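Local structure of putative eukaryotic translation initiation factor eIF-4E (5WB5) at residues A[30-35]-A[76-81]. The protein probably binds the 7-methylguanosine cap of messenger RNA, including the trypanosomatid cap 4, and takes part in translation initiation. Sequence-based numbering, arbitrary orientation.
Sequences WYDSPS and QYHFFQ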
loop_
_atom_site.group_PDB
_atom_site.type_symbol
_atom_site.label_atom_id
_atom_site.label_comp_id
_atom_site.label_asym_id
_atom_site.label_seq_id
_atom_site.Cartn_x
_atom_site.Cartn_y
_atom_site.Cartn_z
ATOM N N TRP A 30 7.407 1.944 -0.012
ATOM C CA TRP A 30 8.172 3.056 -0.553
ATOM C C TRP A 30 7.390 4.344 -0.330
ATOM O O TRP A 30 6.163 4.331 -0.204
ATOM C CB TRP A 30 8.453 2.884 -2.052
ATOM C CG TRP A 30 8.857 1.494 -2.481
ATOM C CD1 TRP A 30 8.127 0.344 -2.358
ATOM C CD2 TRP A 30 10.074 1.126 -3.141
ATOM N NE1 TRP A 30 8.824 -0.718 -2.884
ATOM C CE2 TRP A 30 10.022 -0.266 -3.372
ATOM C CE3 TRP A 30 11.206 1.835 -3.552
ATOM C CZ2 TRP A 30 11.057 -0.959 -3.994
ATOM C CZ3 TRP A 30 12.234 1.144 -4.169
ATOM C CH2 TRP A 30 12.151 -0.239 -4.384
ATOM N N TYR A 31 8.115 5.464 -0.303
ATOM C CA TYR A 31 7.524 6.787 -0.136
ATOM C C TYR A 31 8.242 7.785 -1.028
ATOM O O TYR A 31 9.474 7.807 -1.066
ATOM C CB TYR A 31 7.619 7.264 1.313
ATOM C CG TYR A 31 7.330 8.739 1.503
ATOM C CD1 TYR A 31 8.342 9.688 1.390
ATOM C CD2 TYR A 31 6.051 9.183 1.803
ATOM C CE1 TYR A 31 8.083 11.032 1.566
ATOM C CE2 TYR A 31 5.784 10.523 1.983
ATOM C CZ TYR A 31 6.800 11.444 1.865
ATOM O OH TYR A 31 6.523 12.780 2.048
ATOM N N ASP A 32 7.482 8.616 -1.740
ATOM C CA ASP A 32 8.106 9.674 -2.531
ATOM C C ASP A 32 7.298 10.959 -2.418
ATOM O O ASP A 32 6.124 10.949 -2.043
ATOM C CB ASP A 32 8.290 9.278 -4.007
ATOM C CG ASP A 32 6.980 9.107 -4.751
ATOM O OD1 ASP A 32 5.923 9.502 -4.221
ATOM O OD2 ASP A 32 7.010 8.575 -5.882
ATOM N N SER A 33 7.964 12.075 -2.741
ATOM C CA SER A 33 7.407 13.417 -2.601
ATOM C C SER A 33 8.355 14.424 -3.243
ATOM O O SER A 33 9.467 14.054 -3.640
ATOM C CB SER A 33 7.182 13.758 -1.124
ATOM O OG SER A 33 8.415 13.928 -0.445
ATOM N N PRO A 34 7.961 15.693 -3.372
ATOM C CA PRO A 34 8.892 16.684 -3.940
ATOM C C PRO A 34 10.220 16.751 -3.210
ATOM O O PRO A 34 11.237 17.098 -3.822
ATOM C CB PRO A 34 8.115 18.002 -3.819
ATOM C CG PRO A 34 6.683 17.591 -3.844
ATOM C CD PRO A 34 6.621 16.263 -3.142
ATOM N N SER A 35 10.244 16.432 -1.913
ATOM C CA SER A 35 11.498 16.455 -1.168
ATOM C C SER A 35 12.411 15.303 -1.566
ATOM O O SER A 35 13.635 15.408 -1.421
ATOM C CB SER A 35 11.216 16.414 0.330
ATOM O OG SER A 35 10.514 17.573 0.741
ATOM N N GLN A 76 3.401 9.961 -1.995
ATOM C CA GLN A 76 2.867 8.685 -2.456
ATOM C C GLN A 76 3.478 7.539 -1.666
ATOM O O GLN A 76 4.707 7.436 -1.562
ATOM C CB GLN A 76 3.121 8.461 -3.952
ATOM C CG GLN A 76 2.681 9.608 -4.847
ATOM C CD GLN A 76 2.845 9.309 -6.330
ATOM O OE1 GLN A 76 2.356 10.059 -7.175
ATOM N NE2 GLN A 76 3.532 8.217 -6.655
ATOM N N TYR A 77 2.598 6.697 -1.115
ATOM C CA TYR A 77 2.956 5.389 -0.581
ATOM C C TYR A 77 2.864 4.360 -1.700
ATOM O O TYR A 77 1.864 4.309 -2.422
ATOM C CB TYR A 77 2.014 4.967 0.554
ATOM C CG TYR A 77 2.256 5.593 1.912
ATOM C CD1 TYR A 77 3.534 5.678 2.454
ATOM C CD2 TYR A 77 1.195 6.083 2.664
ATOM C CE1 TYR A 77 3.746 6.245 3.699
ATOM C CE2 TYR A 77 1.397 6.652 3.909
ATOM C CZ TYR A 77 2.673 6.729 4.422
ATOM O OH TYR A 77 2.876 7.294 5.661
ATOM N N HIS A 78 3.900 3.541 -1.834
ATOM C CA HIS A 78 3.882 2.385 -2.717
ATOM C C HIS A 78 4.065 1.144 -1.860
ATOM O O HIS A 78 4.801 1.173 -0.874
ATOM C CB HIS A 78 4.991 2.453 -3.777
ATOM C CG HIS A 78 5.108 3.784 -4.454
ATOM N ND1 HIS A 78 4.646 4.011 -5.732
ATOM C CD2 HIS A 78 5.642 4.955 -4.034
ATOM C CE1 HIS A 78 4.885 5.266 -6.069
ATOM N NE2 HIS A 78 5.489 5.861 -5.056
ATOM N N PHE A 79 3.403 0.055 -2.235
ATOM C CA PHE A 79 3.460 -1.188 -1.467
ATOM C C PHE A 79 3.420 -2.322 -2.482
ATOM O O PHE A 79 2.354 -2.633 -3.020
ATOM C CB PHE A 79 2.303 -1.267 -0.477
ATOM C CG PHE A 79 2.404 -2.407 0.494
ATOM C CD1 PHE A 79 3.279 -2.347 1.563
ATOM C CD2 PHE A 79 1.606 -3.531 0.346
ATOM C CE1 PHE A 79 3.367 -3.393 2.462
ATOM C CE2 PHE A 79 1.690 -4.577 1.240
ATOM C CZ PHE A 79 2.569 -4.508 2.301
ATOM N N PHE A 80 4.579 -2.920 -2.760
ATOM C CA PHE A 80 4.706 -3.857 -3.871
ATOM C C PHE A 80 5.406 -5.128 -3.425
ATOM O O PHE A 80 6.212 -5.115 -2.493
ATOM C CB PHE A 80 5.482 -3.237 -5.042
ATOM C CG PHE A 80 4.635 -2.394 -5.946
ATOM C CD1 PHE A 80 4.099 -1.199 -5.496
ATOM C CD2 PHE A 80 4.366 -2.800 -7.244
ATOM C CE1 PHE A 80 3.311 -0.421 -6.323
ATOM C CE2 PHE A 80 3.580 -2.029 -8.075
ATOM C CZ PHE A 80 3.052 -0.835 -7.615
ATOM N N GLN A 81 5.096 -6.232 -4.107
ATOM C CA GLN A 81 5.767 -7.489 -3.804
ATOM C C GLN A 81 7.278 -7.295 -3.839
ATOM O O GLN A 81 7.805 -6.495 -4.617
ATOM C CB GLN A 81 5.354 -8.580 -4.796
ATOM C CG GLN A 81 6.169 -9.861 -4.666
ATOM C CD GLN A 81 5.580 -11.017 -5.448
ATOM O OE1 GLN A 81 4.492 -10.911 -6.013
ATOM N NE2 GLN A 81 6.297 -12.137 -5.479
#
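W30 and H78 face each other across two antiparallel neighbours, strands 22-32 and 75-81, in the curved antiparallel sheet of the eIF4E fold. Strand 47-54 flanks the pair beyond 22-32, and strand 164-171 lies beyond 75-81. Four backbone hydrogen bonds join the segments. W30 and H78 form one hydrogen-bonded pair, with W30 N to H78 O and H78 N to W30 O both 2.9 Å. D32 and Q76 form the next, with D32 N to Q76 O at 3.0 Å and Q76 N to D32 O at 2.9 Å. Between them lies the non-hydrogen-bonded pair of Y31 and Y77. Here the Y31 CA–H points at Q76 O and the Y77 CA–H at W30 O.

Y31 and Y77 occupy the sheet face opposite W30, D32, Q76 and H78. Their rings meet obliquely, Y31 CD2 lying 4.2 Å from Y77 CE1. Both hydroxyls bond elsewhere, that of Y31 to S75 OG and that of Y77 to K66 O. Each tyrosine also packs on an apolar side chain of another protein chain in the assembly.

On the other face, W30 CB packs on H78 CB at 3.9 Å. W30 CG lies beside the backbone N, anti to the carbonyl carbon (chi1 -42°). This brings the CD1 edge of the indole to H78 O, the acceptor of the W30 N bond.

D32 makes the one side-chain hydrogen bond between the segments. With chi1 at 67°, its CG sits between the backbone N and the carbonyl carbon, and the carboxylate reaches over strand 75-81. OD1 makes van der Waals contact with CB and CG of Q76, whose amide oxygen bonds to S170 OG. The carboxylate stands nearly perpendicular to the H78 imidazole, with D32 CG near the ring plane. At that ring edge, H78 NE2 donates a weak hydrogen bond to D32 OD2, 3.2 Å long.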